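Long-range contacts in aldehyde dehydrogenase (Staphylococcus aureus, PDB 6K10), which oxidises 4,4'-diaponeurosporen-4-al to 4,4'-diaponeurosporenoic acid with NAD+, a step in making the protective carotenoid staphyloxanthin: residues Lys39-Ile44 and Ile73-Ile78; Leu100-Ser105 and Ile438-Arg443; Met310-Gly315 and Glu326-Asp331; Lys369-Tyr374 and Leu409-Val414. The protein carries 1 engineered substitution. One frame throughout, in Å; residues are numbered along the deposited sequence.

Interaction 1 (Lys39-Ile44 and Ile73-Ile78); sequences KLSKAI and ITLKSI
Two helices of the N-terminal part of the aldehyde dehydrogenase fold, 30-46 and 63-89, pack nearly antiparallel here, with Ile44 and Leu40 facing Ile78 across the buried interface. The axes of the two short segments come to 9.9 Å, their N-to-C directions 158° apart, and Ser41 lies closest to Leu75 along the backbones. The centre is a meeting of two isoleucine ends: Ile44 and Ile78 reach toward each other tip to tip, with CD1 of Ile44 3.6 Å from CD1 of Ile78. Both delta carbons can project this way because each CG1 stands beside its own backbone N, at chi1 -65° in Ile44 and -64° in Ile78. Leu40 crosses Ile78 at about a right angle, its CD2 3.9 Å from Ile78 CD1, while Thr74 offers CG2 to the other side chain of the pair, 3.8 Å from Ile44 CD1. The hydroxyl of Thr74 is engaged along its own helix by Glu70 O and, across to helix 126-138, by Gln126. That helix also covers one flank of the contact, Phe129 touching Leu40 and Ile133 touching Ile78. Leu75 slides past Ile44 in the opposite direction, and its CD2 lies 3.8 Å from Ser41 OG.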
# COMPACT_ATOMS: atom_id res chain seq x y z
N LYS A 39 24.42 11.58 -10.49
CA LYS A 39 24.66 12.91 -9.95
C LYS A 39 24.45 12.93 -8.44
O LYS A 39 25.22 13.57 -7.71
CB LYS A 39 23.76 13.92 -10.64
CG LYS A 39 24.11 14.17 -12.10
CD LYS A 39 22.94 14.79 -12.85
CE LYS A 39 22.58 16.15 -12.27
NZ LYS A 39 21.36 16.71 -12.91
N LEU A 40 23.43 12.23 -7.95
CA LEU A 40 23.20 12.15 -6.51
C LEU A 40 24.38 11.52 -5.79
O LEU A 40 24.82 12.01 -4.75
CB LEU A 40 21.92 11.36 -6.23
CG LEU A 40 21.46 11.33 -4.77
CD1 LEU A 40 21.18 12.74 -4.28
CD2 LEU A 40 20.23 10.45 -4.61
N SER A 41 24.91 10.43 -6.35
CA SER A 41 26.06 9.76 -5.74
C SER A 41 27.29 10.66 -5.76
O SER A 41 27.97 10.83 -4.73
CB SER A 41 26.35 8.46 -6.48
OG SER A 41 27.44 7.77 -5.89
N LYS A 42 27.60 11.24 -6.92
CA LYS A 42 28.72 12.18 -7.02
C LYS A 42 28.56 13.33 -6.04
O LYS A 42 29.53 13.78 -5.42
CB LYS A 42 28.81 12.71 -8.45
CG LYS A 42 29.52 14.05 -8.58
CD LYS A 42 29.60 14.49 -10.03
CE LYS A 42 29.79 16.00 -10.14
NZ LYS A 42 29.83 16.44 -11.56
N ALA A 43 27.33 13.80 -5.87
CA ALA A 43 27.07 14.94 -5.00
C ALA A 43 27.31 14.60 -3.53
O ALA A 43 27.89 15.40 -2.79
CB ALA A 43 25.65 15.43 -5.25
N ILE A 44 26.86 13.42 -3.10
CA ILE A 44 27.07 13.01 -1.71
C ILE A 44 28.56 12.85 -1.41
O ILE A 44 29.04 13.22 -0.34
CB ILE A 44 26.28 11.72 -1.41
CG1 ILE A 44 24.78 11.98 -1.51
CG2 ILE A 44 26.65 11.15 -0.04
CD1 ILE A 44 23.93 10.74 -1.40
N ILE A 73 25.54 3.71 3.70
CA ILE A 73 24.37 2.92 3.34
C ILE A 73 23.60 3.58 2.21
O ILE A 73 22.99 2.90 1.38
CB ILE A 73 23.50 2.68 4.59
CG1 ILE A 73 22.34 1.73 4.27
CG2 ILE A 73 22.98 4.00 5.15
CD1 ILE A 73 21.80 1.04 5.50
N THR A 74 23.62 4.91 2.14
CA THR A 74 22.95 5.62 1.05
C THR A 74 23.70 5.45 -0.26
O THR A 74 23.10 5.16 -1.30
CB THR A 74 22.80 7.10 1.41
OG1 THR A 74 22.00 7.23 2.59
CG2 THR A 74 22.14 7.87 0.27
N LEU A 75 25.02 5.62 -0.23
CA LEU A 75 25.83 5.41 -1.42
C LEU A 75 25.65 4.00 -1.96
O LEU A 75 25.50 3.80 -3.17
CB LEU A 75 27.31 5.67 -1.11
CG LEU A 75 27.69 7.13 -0.86
CD1 LEU A 75 29.16 7.22 -0.48
CD2 LEU A 75 27.40 7.98 -2.08
N LYS A 76 25.65 3.01 -1.07
CA LYS A 76 25.43 1.63 -1.49
C LYS A 76 24.05 1.46 -2.12
O LYS A 76 23.89 0.74 -3.11
CB LYS A 76 25.60 0.69 -0.30
CG LYS A 76 25.66 -0.78 -0.66
N SER A 77 23.03 2.11 -1.55
CA SER A 77 21.68 1.99 -2.09
C SER A 77 21.56 2.64 -3.46
O SER A 77 20.90 2.10 -4.36
CB SER A 77 20.67 2.59 -1.12
OG SER A 77 19.34 2.43 -1.59
N ILE A 78 22.19 3.81 -3.65
CA ILE A 78 22.19 4.46 -4.96
C ILE A 78 22.82 3.54 -5.99
O ILE A 78 22.29 3.35 -7.09
CB ILE A 78 22.94 5.80 -4.91
CG1 ILE A 78 22.22 6.79 -3.99
CG2 ILE A 78 23.09 6.39 -6.31
CD1 ILE A 78 23.06 8.00 -3.63

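Interaction 2 (Leu100-Ser105 and Ile438-Arg443); sequences LFPTKS and IFKSTR. With EDO (1,2-ethanediol), chain B.
Thr103 and Ile438 cross at a slant beside a short antiparallel ladder, in which strand 104-118 pairs with strand 432-439 in the beta extension through which aldehyde dehydrogenase subunits join. Thr103 turns its methyl toward the isoleucine, CG2 standing 3.5 Å from Ile438 CB, and its OG1 also touches the aliphatic chain of Lys440, 3.5 Å from CD. The same hydroxyl gives its proton to Leu100 O at 2.6 Å, and since Thr103 N binds that carbonyl too, two bonds hold the turn closed and fix the rotation of the threonine. Pro102, preceded by a cis peptide, crosses Lys440 at an angle, its CG 4.2 Å from Lys440 CG. Lys104 and Phe439 form the hydrogen-bonded pair, their side chains on the face away from Ser105 and Ile438; the bond from Lys104 N to Phe439 O, 2.8 Å, is almost straight at 176°. Ile438 and Phe439 also pair in parallel with a strand of the second subunit, which carries the sheet across the interface. Farther along, an ethanediol molecule, probably from the crystallisation liquor, sits at Ser441, whose OG is hydrogen-bonded to its O2 at 3.2 Å and accepts from Arg443 N in an ST turn.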
# COMPACT_ATOMS: atom_id res chain seq x y z
N LEU A 100 -8.08 -17.16 -21.58
CA LEU A 100 -8.01 -15.80 -22.08
C LEU A 100 -7.21 -15.66 -23.37
O LEU A 100 -7.22 -14.59 -23.97
CB LEU A 100 -7.42 -14.86 -21.01
CG LEU A 100 -8.29 -14.61 -19.78
CD1 LEU A 100 -7.70 -13.48 -18.94
CD2 LEU A 100 -9.72 -14.28 -20.20
N PHE A 101 -6.51 -16.71 -23.79
CA PHE A 101 -5.78 -16.70 -25.06
C PHE A 101 -6.73 -16.28 -26.18
O PHE A 101 -7.88 -16.72 -26.20
CB PHE A 101 -5.18 -18.09 -25.33
CG PHE A 101 -4.31 -18.15 -26.56
CD1 PHE A 101 -4.86 -18.36 -27.81
CD2 PHE A 101 -2.94 -18.00 -26.45
CE1 PHE A 101 -4.06 -18.41 -28.93
CE2 PHE A 101 -2.13 -18.05 -27.57
CZ PHE A 101 -2.69 -18.26 -28.81
N PRO A 102 -6.26 -15.43 -27.11
CA PRO A 102 -4.91 -14.92 -27.40
C PRO A 102 -4.48 -13.66 -26.65
O PRO A 102 -3.59 -12.96 -27.13
CB PRO A 102 -4.99 -14.62 -28.89
CG PRO A 102 -6.40 -14.15 -29.07
CD PRO A 102 -7.23 -14.97 -28.12
N THR A 103 -5.08 -13.37 -25.50
CA THR A 103 -4.71 -12.17 -24.76
C THR A 103 -3.28 -12.26 -24.25
O THR A 103 -2.83 -13.32 -23.81
CB THR A 103 -5.67 -11.95 -23.60
OG1 THR A 103 -7.02 -11.96 -24.08
CG2 THR A 103 -5.40 -10.63 -22.91
N LYS A 104 -2.55 -11.15 -24.34
CA LYS A 104 -1.23 -11.00 -23.74
C LYS A 104 -1.34 -10.03 -22.57
O LYS A 104 -2.02 -9.00 -22.68
CB LYS A 104 -0.21 -10.46 -24.76
CG LYS A 104 -0.05 -11.29 -26.02
CD LYS A 104 -0.02 -12.78 -25.74
CE LYS A 104 -0.19 -13.58 -27.02
NZ LYS A 104 -0.49 -15.01 -26.75
N SER A 105 -0.69 -10.35 -21.46
CA SER A 105 -0.82 -9.58 -20.23
C SER A 105 0.51 -8.96 -19.83
O SER A 105 1.56 -9.59 -19.96
CB SER A 105 -1.36 -10.46 -19.09
OG SER A 105 -2.60 -11.06 -19.46
N ILE A 438 -3.58 -5.31 -20.96
CA ILE A 438 -3.58 -6.46 -21.85
C ILE A 438 -3.54 -5.96 -23.29
O ILE A 438 -3.78 -4.79 -23.59
CB ILE A 438 -4.81 -7.37 -21.64
CG1 ILE A 438 -6.10 -6.58 -21.85
CG2 ILE A 438 -4.77 -7.99 -20.26
CD1 ILE A 438 -7.33 -7.45 -21.98
N PHE A 439 -3.22 -6.89 -24.19
CA PHE A 439 -3.33 -6.69 -25.62
C PHE A 439 -4.03 -7.91 -26.21
O PHE A 439 -3.71 -9.05 -25.85
CB PHE A 439 -1.95 -6.50 -26.28
CG PHE A 439 -1.98 -6.54 -27.78
CD1 PHE A 439 -2.20 -5.39 -28.52
CD2 PHE A 439 -1.77 -7.73 -28.46
CE1 PHE A 439 -2.23 -5.42 -29.90
CE2 PHE A 439 -1.80 -7.77 -29.85
CZ PHE A 439 -2.03 -6.62 -30.56
N LYS A 440 -4.99 -7.67 -27.09
CA LYS A 440 -5.63 -8.76 -27.82
C LYS A 440 -5.70 -8.39 -29.29
O LYS A 440 -6.28 -7.36 -29.64
CB LYS A 440 -7.02 -9.09 -27.27
CG LYS A 440 -7.60 -10.36 -27.87
CD LYS A 440 -8.65 -11.00 -26.98
CE LYS A 440 -10.00 -10.32 -27.11
NZ LYS A 440 -11.03 -10.99 -26.27
N SER A 441 -5.11 -9.22 -30.14
CA SER A 441 -5.06 -8.95 -31.57
C SER A 441 -6.46 -8.81 -32.15
O SER A 441 -7.36 -9.59 -31.83
CB SER A 441 -4.29 -10.06 -32.29
OG SER A 441 -4.45 -9.95 -33.70
N THR A 442 -6.64 -7.81 -33.01
CA THR A 442 -7.89 -7.64 -33.74
C THR A 442 -7.98 -8.52 -34.98
O THR A 442 -9.05 -8.59 -35.59
CB THR A 442 -8.08 -6.18 -34.15
OG1 THR A 442 -7.04 -5.80 -35.06
CG2 THR A 442 -8.07 -5.27 -32.94
N ARG A 443 -6.88 -9.18 -35.37
CA ARG A 443 -6.95 -10.14 -36.45
C ARG A 443 -7.63 -11.44 -36.03
O ARG A 443 -8.08 -12.20 -36.89
CB ARG A 443 -5.54 -10.46 -36.97
CG ARG A 443 -4.70 -9.24 -37.30
CD ARG A 443 -3.41 -9.65 -38.00
NE ARG A 443 -2.44 -8.56 -38.08
CZ ARG A 443 -1.87 -8.16 -39.22
NH1 ARG A 443 -2.18 -8.76 -40.36
NH2 ARG A 443 -1.00 -7.16 -39.20
C1 EDO B . -3.84 -6.62 -33.87
O1 EDO B . -4.16 -5.68 -32.84
C2 EDO B . -2.34 -6.67 -34.08
O2 EDO B . -1.93 -8.04 -34.17

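Interaction 3 (Met310-Gly315 and Glu326-Asp331); sequences MNIVFG and EPTLLD
Phe314 lies against Leu329 and Pro327, starting at its CB, which is 3.8 Å from Leu329 CG and almost as near to CD1 of that leucine. With CG anti to the backbone N (chi1 -180°), the ring runs on toward Pro327, and its CD1 comes within 3.2 Å of Pro327 O. CE1 is close to the same oxygen, which lies at the edge of the ring and in its plane; the contact buries this carbonyl without giving it a hydrogen-bond partner. Helix 264-279 meets the phenylalanine as well, through Ser272, Leu275 and Arg276. The backbone beneath belongs to an antiparallel pairing of strands 312-314 and 324-330, interrupted by a classic beta bulge in which Val313 and Phe314 both face Leu329. Leu329 bonds to both residues of the bulge: its O accepts from Val313 N at 3.0 Å, and its N donates to Phe314 O. Beyond the bulge, Asp331 N binds Asn311 O in a fairly straight bond (165°). Val313 crosses Leu329 at about a right angle and also sets CG1 3.5 Å from Asp331 CB, while the Asp331 carboxylate turns to a salt bridge with Lys264. On the face bearing Ile312 and Leu330 the two side chains cross on a slant, Ile312 CG1 lying 3.6 Å from Leu330 CD2. At the far end Gly315 passes close to the extended Glu326, whose OE2 is held by His317 ND1. Gly315 CA also makes a CA-H...O contact with Pro327 O, at 3.4 Å.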
# COMPACT_ATOMS: atom_id res chain seq x y z
N MET A 310 15.18 6.17 41.67
CA MET A 310 15.38 5.08 42.62
C MET A 310 15.59 3.73 41.95
O MET A 310 15.97 2.77 42.62
CB MET A 310 14.19 5.00 43.58
N ASN A 311 15.36 3.64 40.64
CA ASN A 311 15.46 2.38 39.92
C ASN A 311 16.72 2.28 39.07
O ASN A 311 16.92 1.25 38.40
CB ASN A 311 14.23 2.18 39.04
CG ASN A 311 12.97 1.92 39.85
OD1 ASN A 311 13.05 1.52 41.01
ND2 ASN A 311 11.82 2.17 39.25
N ILE A 312 17.58 3.29 39.08
CA ILE A 312 18.80 3.26 38.27
C ILE A 312 19.75 2.22 38.86
O ILE A 312 20.11 2.28 40.04
CB ILE A 312 19.45 4.64 38.20
CG1 ILE A 312 18.51 5.64 37.52
CG2 ILE A 312 20.78 4.57 37.47
CD1 ILE A 312 18.89 7.09 37.75
N VAL A 313 20.16 1.26 38.03
CA VAL A 313 21.16 0.28 38.42
C VAL A 313 22.43 0.39 37.59
O VAL A 313 23.39 -0.35 37.84
CB VAL A 313 20.60 -1.16 38.34
CG1 VAL A 313 19.43 -1.30 39.29
CG2 VAL A 313 20.19 -1.50 36.92
N PHE A 314 22.47 1.29 36.61
CA PHE A 314 23.68 1.61 35.87
C PHE A 314 23.49 3.00 35.26
O PHE A 314 22.42 3.30 34.73
CB PHE A 314 23.97 0.58 34.77
CG PHE A 314 25.22 0.88 33.97
CD1 PHE A 314 25.20 1.77 32.91
CD2 PHE A 314 26.42 0.25 34.29
CE1 PHE A 314 26.35 2.04 32.19
CE2 PHE A 314 27.57 0.52 33.57
CZ PHE A 314 27.54 1.41 32.52
N GLY A 315 24.53 3.82 35.33
CA GLY A 315 24.53 5.10 34.65
C GLY A 315 23.74 6.19 35.34
O GLY A 315 23.85 6.37 36.56
N GLU A 326 24.16 9.62 29.89
CA GLU A 326 24.88 8.36 29.99
C GLU A 326 23.95 7.18 29.73
O GLU A 326 22.76 7.24 30.04
CB GLU A 326 25.49 8.24 31.38
CG GLU A 326 26.44 7.08 31.59
CD GLU A 326 26.93 6.97 33.02
OE1 GLU A 326 27.94 6.28 33.25
OE2 GLU A 326 26.30 7.58 33.91
N PRO A 327 24.46 6.10 29.13
CA PRO A 327 23.68 4.86 29.05
C PRO A 327 23.20 4.45 30.44
O PRO A 327 23.98 4.35 31.38
CB PRO A 327 24.68 3.86 28.48
CG PRO A 327 25.55 4.69 27.61
CD PRO A 327 25.70 6.01 28.33
N THR A 328 21.89 4.24 30.55
CA THR A 328 21.25 4.04 31.85
C THR A 328 20.37 2.81 31.81
O THR A 328 19.56 2.64 30.90
CB THR A 328 20.42 5.27 32.23
OG1 THR A 328 21.25 6.44 32.21
CG2 THR A 328 19.82 5.10 33.61
N LEU A 329 20.52 1.95 32.82
CA LEU A 329 19.68 0.78 33.01
C LEU A 329 18.78 0.99 34.22
O LEU A 329 19.22 1.54 35.23
CB LEU A 329 20.52 -0.49 33.20
CG LEU A 329 21.60 -0.80 32.16
CD1 LEU A 329 22.31 -2.10 32.50
CD2 LEU A 329 21.00 -0.86 30.77
N LEU A 330 17.53 0.55 34.11
CA LEU A 330 16.56 0.65 35.20
C LEU A 330 16.05 -0.74 35.56
O LEU A 330 15.78 -1.56 34.68
CB LEU A 330 15.38 1.54 34.82
CG LEU A 330 15.65 2.94 34.28
CD1 LEU A 330 14.34 3.56 33.83
CD2 LEU A 330 16.33 3.80 35.33
N ASP A 331 15.91 -0.98 36.86
CA ASP A 331 15.40 -2.25 37.37
C ASP A 331 14.11 -2.01 38.14
O ASP A 331 13.80 -0.88 38.53
CB ASP A 331 16.45 -2.92 38.27
CG ASP A 331 16.16 -4.39 38.51
OD1 ASP A 331 15.24 -4.93 37.87
OD2 ASP A 331 16.86 -5.00 39.34

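Interaction 4 (Lys369-Tyr374 and Leu409-Val414); sequences KPLSLY and LPFGGV
Leu371 rests one methyl on the chain at Gly412 and Gly413, and this is the tight part of the contact: its CD1 lies 3.5 Å from Gly413 CA and equally near Gly412 O. With no side chain at either glycine, the leucine methyl sits directly on the backbone. CG of Leu371 stands anti to the backbone N (chi1 -179°), which carries both methyls over toward the second segment. The Phe411 ring meets them more loosely, its CE1 4.1 Å from Leu371 CD1 and its CZ close to CD2, with the two side chains crossing at about a right angle. His423 adds a further ring against Phe411, the planes inclined at about 35°. The site lies in the heart of the aldehyde dehydrogenase fold, where the chain leading into strand 372-376 meets the loop before strand 418-419, beside the predicted active-site pair. The nearest atoms of the Leu371 side chain and of Ser251, an engineered residue at one predicted position, are about 3 Å apart; Gly412 comes within about 3 Å of the Glu217 side chain, nearest atoms, at the other. At the other end, where Lys369 is partly exposed, the side chains meet less closely: Lys369 and Val414 cross on a slant, Lys369 CB 4.1 Å from Val414 CG1, though the same CB is 3.5 Å from Val414 O, a carbonyl hydrogen-bonded by Ser417 OG. The extended lysine runs on to a long, weak ion pair between its NZ and Asp189 of the second subunit, whose Tyr112 packs on it.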
# COMPACT_ATOMS: atom_id res chain seq x y z
N LYS A 369 0.93 -2.11 18.40
CA LYS A 369 1.88 -2.92 17.64
C LYS A 369 3.15 -2.13 17.38
O LYS A 369 3.10 -1.07 16.73
CB LYS A 369 1.25 -3.37 16.33
CG LYS A 369 -0.02 -4.19 16.50
CD LYS A 369 -0.64 -4.54 15.16
CE LYS A 369 -1.84 -5.47 15.34
NZ LYS A 369 -2.54 -5.71 14.05
N PRO A 370 4.30 -2.58 17.87
CA PRO A 370 5.52 -1.78 17.76
C PRO A 370 6.20 -1.95 16.40
O PRO A 370 5.97 -2.92 15.68
CB PRO A 370 6.40 -2.33 18.88
CG PRO A 370 5.99 -3.77 18.98
CD PRO A 370 4.52 -3.84 18.61
N LEU A 371 7.04 -0.97 16.08
CA LEU A 371 7.78 -1.01 14.82
C LEU A 371 8.72 -2.20 14.77
O LEU A 371 8.91 -2.81 13.71
CB LEU A 371 8.55 0.29 14.62
CG LEU A 371 9.36 0.43 13.32
CD1 LEU A 371 8.57 -0.04 12.12
CD2 LEU A 371 9.78 1.87 13.14
N SER A 372 9.32 -2.55 15.90
CA SER A 372 10.20 -3.71 15.94
C SER A 372 9.96 -4.50 17.21
O SER A 372 9.42 -4.00 18.20
CB SER A 372 11.68 -3.30 15.82
OG SER A 372 12.12 -2.62 16.97
N LEU A 373 10.35 -5.77 17.16
CA LEU A 373 10.35 -6.65 18.32
C LEU A 373 11.56 -7.56 18.24
O LEU A 373 11.93 -8.01 17.15
CB LEU A 373 9.07 -7.49 18.41
CG LEU A 373 8.95 -8.46 19.60
CD1 LEU A 373 7.51 -8.53 20.10
CD2 LEU A 373 9.45 -9.85 19.22
N TYR A 374 12.17 -7.83 19.39
CA TYR A 374 13.33 -8.70 19.46
C TYR A 374 13.11 -9.77 20.51
O TYR A 374 12.53 -9.52 21.57
CB TYR A 374 14.60 -7.89 19.77
CG TYR A 374 14.77 -6.70 18.86
CD1 TYR A 374 15.16 -6.86 17.54
CD2 TYR A 374 14.51 -5.41 19.31
CE1 TYR A 374 15.31 -5.77 16.69
CE2 TYR A 374 14.65 -4.32 18.48
CZ TYR A 374 15.05 -4.50 17.17
OH TYR A 374 15.20 -3.41 16.34
N LEU A 409 14.94 -7.04 2.70
CA LEU A 409 13.88 -7.14 3.69
C LEU A 409 13.09 -5.84 3.71
O LEU A 409 13.69 -4.78 3.94
CB LEU A 409 14.46 -7.42 5.08
CG LEU A 409 15.03 -8.81 5.34
CD1 LEU A 409 15.54 -8.90 6.76
CD2 LEU A 409 13.98 -9.89 5.09
N PRO A 410 11.78 -5.85 3.47
CA PRO A 410 11.01 -4.61 3.59
C PRO A 410 11.05 -4.09 5.02
O PRO A 410 11.04 -4.86 5.98
CB PRO A 410 9.60 -5.03 3.18
CG PRO A 410 9.55 -6.50 3.43
CD PRO A 410 10.93 -6.99 3.10
N PHE A 411 11.13 -2.77 5.15
CA PHE A 411 11.20 -2.12 6.45
C PHE A 411 9.99 -1.22 6.62
O PHE A 411 9.81 -0.27 5.84
CB PHE A 411 12.49 -1.31 6.60
CG PHE A 411 12.51 -0.42 7.81
CD1 PHE A 411 12.17 -0.92 9.06
CD2 PHE A 411 12.86 0.92 7.70
CE1 PHE A 411 12.18 -0.10 10.18
CE2 PHE A 411 12.87 1.74 8.82
CZ PHE A 411 12.53 1.23 10.06
N GLY A 412 9.17 -1.50 7.62
CA GLY A 412 7.97 -0.71 7.87
C GLY A 412 7.24 -1.25 9.07
O GLY A 412 7.56 -2.31 9.60
N GLY A 413 6.23 -0.48 9.50
CA GLY A 413 5.45 -0.82 10.67
C GLY A 413 4.10 -1.42 10.32
O GLY A 413 3.80 -1.76 9.18
N VAL A 414 3.28 -1.56 11.36
CA VAL A 414 1.92 -2.08 11.23
C VAL A 414 1.11 -1.50 12.38
O VAL A 414 1.62 -1.31 13.49
CB VAL A 414 1.91 -3.63 11.23
CG1 VAL A 414 2.46 -4.18 12.54
CG2 VAL A 414 0.51 -4.16 10.95

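In the fold
From the N terminus, interaction 1 comes first, closing a 28-residue, mostly helical loop between helices 30-46 and 63-89. Interaction 2 opens next at 100-105 and closes only at 438-443, joining strands far apart in sequence at the edge where the second subunit adds to the sheet. Nested inside that long loop are interactions 3 and 4, in series: 310-315 with 326-331 closes a 10-residue loop between paired strands, and 369-374 with 409-414 ties the segment entering strand 372-376 to a loop beside the predicted active site. These two reach the same sheet, their centres about 27 Å apart, whereas the centres of interactions 2 and 3 are about 68 Å apart. Interactions 1, 2 and 4 also touch the second subunit.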